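Local coordinates for peptidoglycan-N-acetylglucosamine deacetylase BC_1974 (Bacillus cereus, PDB 5N1P), which removes the acetyl group from N-acetylglucosamine residues of peptidoglycan, using a divalent metal ion such as zinc, at residues F8-G13 against H163-Q168. Residues are numbered along the deposited sequence; the frame is centred on the assembly and turned at random.
Sequences FDDGPG and HDIHPQ. With ZN (zinc ion), chain F; 8GK (~{N}-oxidanylnaphthalene-1-carboxamide), chain E.
Asp9 and His163 converge on one inhibitor atom, the hydroxamate oxygen O14, which lies 2.8 Å from Asp9 OD2 and 2.8 Å from His163 NE2, at the edge of the imidazole and near its plane. The same oxygen binds zinc, as does Asp10 OD1 at 2.1 Å; His59 and His63 complete the protein ligands. The other oxygen, Asp10 OD2, accepts a hydrogen bond from the zinc-bound water and lies 3.1 Å from His163 CD2, carboxylate and ring planes being 44° apart. Asp9 OD1 forms a salt bridge with Arg97 and His163 ND1 is hydrogen-bonded to Asp130, second-shell contacts that would help to hold both groups in place. No direct hydrogen bond joins the two segments; away from the metal a water bridges Phe8 O, Gly11 N and Asp164 OD1, 2.7 Å from the last, while Asp164 OD2 bonds to Thr16. Ile165, with CG1 between backbone N and carbonyl carbon (chi1 56°), lays CD1 3.6 Å from Asp10 CB and CG2 against the Asp10 carbonyl. Two strand ends of the NodB-type deacetylase barrel thus place the inferred proton acceptor, Asp9, and donor, His163, beside the metal, consistent with general acid–base catalysis of attack by a zinc-activated water.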
ATOM      1  N   PHE A   8      -2.376  -0.456   1.808  1.00 18.25           N
ATOM      2  CA  PHE A   8      -2.367  -1.730   2.515  1.00 17.85           C
ATOM      3  C   PHE A   8      -1.393  -2.668   1.843  1.00 18.72           C
ATOM      4  O   PHE A   8      -1.566  -3.001   0.678  1.00 17.95           O
ATOM      5  CB  PHE A   8      -3.761  -2.358   2.533  1.00 17.73           C
ATOM      6  CG  PHE A   8      -4.786  -1.515   3.216  1.00 19.20           C
ATOM      7  CD1 PHE A   8      -4.907  -1.555   4.593  1.00 20.32           C
ATOM      8  CD2 PHE A   8      -5.595  -0.650   2.487  1.00 19.82           C
ATOM      9  CE1 PHE A   8      -5.848  -0.757   5.252  1.00 21.57           C
ATOM     10  CE2 PHE A   8      -6.541   0.150   3.135  1.00 23.82           C
ATOM     11  CZ  PHE A   8      -6.657   0.100   4.521  1.00 21.96           C
ATOM     12  N   ASP A   9      -0.391  -3.099   2.598  1.00 20.37           N
ATOM     13  CA  ASP A   9       0.686  -3.960   2.108  1.00 18.13           C
ATOM     14  C   ASP A   9       0.529  -5.428   2.505  1.00 23.04           C
ATOM     15  O   ASP A   9      -0.072  -5.741   3.539  1.00 23.99           O
ATOM     16  CB  ASP A   9       2.042  -3.505   2.667  1.00 20.88           C
ATOM     17  CG  ASP A   9       2.556  -2.214   2.054  1.00 23.99           C
ATOM     18  OD1 ASP A   9       1.868  -1.623   1.209  1.00 23.98           O
ATOM     19  OD2 ASP A   9       3.678  -1.788   2.452  1.00 25.63           O
ATOM     20  N   ASP A  10       1.117  -6.296   1.681  1.00 20.28           N
ATOM     21  CA  ASP A  10       1.467  -7.695   1.986  1.00 20.61           C
ATOM     22  C   ASP A  10       0.350  -8.681   1.643  1.00 21.46           C
ATOM     23  O   ASP A  10       0.526  -9.889   1.818  1.00 25.07           O
ATOM     24  CB  ASP A  10       1.880  -7.922   3.456  1.00 21.12           C
ATOM     25  CG  ASP A  10       3.121  -7.128   3.883  1.00 28.77           C
ATOM     26  OD1 ASP A  10       3.854  -6.583   3.036  1.00 25.28           O
ATOM     27  OD2 ASP A  10       3.387  -7.073   5.105  1.00 31.24           O
ATOM     28  N   GLY A  11      -0.776  -8.190   1.137  1.00 19.73           N
ATOM     29  CA  GLY A  11      -1.895  -9.062   0.817  1.00 18.06           C
ATOM     30  C   GLY A  11      -1.918  -9.587  -0.616  1.00 18.44           C
ATOM     31  O   GLY A  11      -0.904  -9.536  -1.334  1.00 20.69           O
ATOM     32  N   PRO A  12      -3.074 -10.105  -1.055  1.00 18.81           N
ATOM     33  CA  PRO A  12      -4.296 -10.217  -0.242  1.00 18.77           C
ATOM     34  C   PRO A  12      -4.226 -11.315   0.806  1.00 24.72           C
ATOM     35  O   PRO A  12      -3.289 -12.124   0.848  1.00 24.18           O
ATOM     36  CB  PRO A  12      -5.396 -10.550  -1.268  1.00 21.66           C
ATOM     37  CG  PRO A  12      -4.795 -10.261  -2.620  1.00 22.60           C
ATOM     38  CD  PRO A  12      -3.311 -10.484  -2.460  1.00 19.81           C
ATOM     39  N   GLY A  13      -5.234 -11.346   1.662  1.00 25.61           N
ATOM     40  CA  GLY A  13      -5.257 -12.319   2.736  1.00 26.55           C
ATOM     41  C   GLY A  13      -6.662 -12.501   3.255  1.00 23.04           C
ATOM     42  O   GLY A  13      -7.617 -11.993   2.674  1.00 25.07           O
ATOM     43  N   HIS A 163      -1.278  -2.704   6.921  1.00 23.24           N
ATOM     44  CA  HIS A 163      -1.119  -4.054   6.395  1.00 25.74           C
ATOM     45  C   HIS A 163      -2.421  -4.804   6.569  1.00 28.36           C
ATOM     46  O   HIS A 163      -2.840  -5.045   7.705  1.00 31.61           O
ATOM     47  CB  HIS A 163       0.034  -4.787   7.110  1.00 26.42           C
ATOM     48  CG  HIS A 163       1.356  -4.091   6.994  1.00 30.65           C
ATOM     49  ND1 HIS A 163       1.723  -3.042   7.809  1.00 29.80           N
ATOM     50  CD2 HIS A 163       2.395  -4.286   6.144  1.00 29.65           C
ATOM     51  CE1 HIS A 163       2.933  -2.627   7.474  1.00 36.81           C
ATOM     52  NE2 HIS A 163       3.360  -3.362   6.463  1.00 36.62           N
ATOM     53  N   ASP A 164      -3.080  -5.174   5.469  1.00 25.67           N
ATOM     54  CA  ASP A 164      -4.404  -5.792   5.601  1.00 25.87           C
ATOM     55  C   ASP A 164      -4.325  -7.276   5.965  1.00 27.21           C
ATOM     56  O   ASP A 164      -5.359  -7.916   6.131  1.00 32.40           O
ATOM     57  CB  ASP A 164      -5.261  -5.588   4.337  1.00 25.48           C
ATOM     58  CG  ASP A 164      -4.611  -6.129   3.067  1.00 24.65           C
ATOM     59  OD1 ASP A 164      -3.391  -5.945   2.900  1.00 25.75           O
ATOM     60  OD2 ASP A 164      -5.335  -6.715   2.225  1.00 25.52           O
ATOM     61  N   ILE A 165      -3.116  -7.798   6.154  1.00 25.77           N
ATOM     62  CA  ILE A 165      -2.953  -9.197   6.545  1.00 26.45           C
ATOM     63  C   ILE A 165      -3.025  -9.370   8.059  1.00 31.74           C
ATOM     64  O   ILE A 165      -2.952 -10.487   8.562  1.00 30.66           O
ATOM     65  CB  ILE A 165      -1.628  -9.777   6.030  1.00 31.05           C
ATOM     66  CG1 ILE A 165      -0.450  -8.933   6.511  1.00 32.96           C
ATOM     67  CG2 ILE A 165      -1.678  -9.847   4.522  1.00 31.74           C
ATOM     68  CD1 ILE A 165       0.887  -9.655   6.449  1.00 39.56           C
ATOM     69  N   HIS A 166      -3.173  -8.258   8.774  1.00 32.60           N
ATOM     70  CA  HIS A 166      -3.296  -8.283  10.231  1.00 34.17           C
ATOM     71  C   HIS A 166      -4.662  -7.777  10.673  1.00 30.32           C
ATOM     72  O   HIS A 166      -5.112  -6.718  10.221  1.00 29.08           O
ATOM     73  CB  HIS A 166      -2.195  -7.447  10.879  1.00 34.01           C
ATOM     74  CG  HIS A 166      -0.818  -7.966  10.615  1.00 46.21           C
ATOM     75  ND1 HIS A 166       0.266  -7.138  10.421  1.00 53.87           N
ATOM     76  CD2 HIS A 166      -0.349  -9.232  10.512  1.00 48.88           C
ATOM     77  CE1 HIS A 166       1.344  -7.870  10.206  1.00 57.10           C
ATOM     78  NE2 HIS A 166       0.997  -9.145  10.255  1.00 58.89           N
ATOM     79  N   PRO A 167      -5.316  -8.528  11.570  1.00 29.53           N
ATOM     80  CA  PRO A 167      -6.688  -8.256  12.022  1.00 30.07           C
ATOM     81  C   PRO A 167      -6.827  -6.867  12.643  1.00 30.22           C
ATOM     82  O   PRO A 167      -7.814  -6.162  12.418  1.00 29.26           O
ATOM     83  CB  PRO A 167      -6.941  -9.325  13.094  1.00 39.20           C
ATOM     84  CG  PRO A 167      -5.834 -10.298  12.994  1.00 41.31           C
ATOM     85  CD  PRO A 167      -4.680  -9.625  12.324  1.00 26.65           C
ATOM     86  N   GLN A 168      -5.834  -6.479  13.435  1.00 30.65           N
ATOM     87  CA  GLN A 168      -5.944  -5.229  14.177  1.00 30.95           C
ATOM     88  C   GLN A 168      -5.888  -4.018  13.241  1.00 28.10           C
ATOM     89  O   GLN A 168      -6.474  -2.980  13.536  1.00 29.03           O
ATOM     90  CB  GLN A 168      -4.862  -5.144  15.265  1.00 33.45           C
ATOM     91  CG  GLN A 168      -3.440  -4.926  14.781  1.00 35.38           C
ATOM     92  CD  GLN A 168      -2.703  -6.204  14.432  1.00 41.45           C
ATOM     93  OE1 GLN A 168      -3.307  -7.267  14.276  1.00 36.56           O
ATOM     94  NE2 GLN A 168      -1.377  -6.107  14.321  1.00 36.91           N
TER
HETATM   95 ZN    ZN F 302       5.712  -5.522   3.291  1.00 30.70          ZN
HETATM   96  C1  8GK E 301       6.962  -3.058   4.522  1.00 51.25           C
HETATM   97  C2  8GK E 301       7.887  -2.516   5.561  1.00 53.63           C
HETATM   98  C3  8GK E 301       8.427  -3.398   6.486  1.00 58.49           C
HETATM   99  C4  8GK E 301       9.307  -2.928   7.454  1.00 62.12           C
HETATM  100  C5  8GK E 301       9.658  -1.578   7.491  1.00 59.54           C
HETATM  101  C6  8GK E 301       9.119  -0.697   6.560  1.00 56.64           C
HETATM  102  C7  8GK E 301       8.236  -1.171   5.592  1.00 59.09           C
HETATM  103  C8  8GK E 301       9.832  -3.822   8.377  1.00 58.21           C
HETATM  104  C9  8GK E 301       9.485  -5.170   8.345  1.00 50.07           C
HETATM  105  C10 8GK E 301       8.602  -5.636   7.378  1.00 54.41           C
HETATM  106  C11 8GK E 301       8.079  -4.746   6.449  1.00 51.04           C
HETATM  107  O12 8GK E 301       7.449  -3.800   3.692  1.00 34.22           O
HETATM  108  N13 8GK E 301       5.660  -2.776   4.522  1.00 56.50           N
HETATM  109  O14 8GK E 301       4.797  -3.770   4.065  1.00 49.48           O
HETATM  110  O   HOH W   1      -2.161  -5.807   0.464  1.00 18.67           O
HETATM  111  O   HOH W   2       5.596  -6.033   5.526  1.00 30.31           O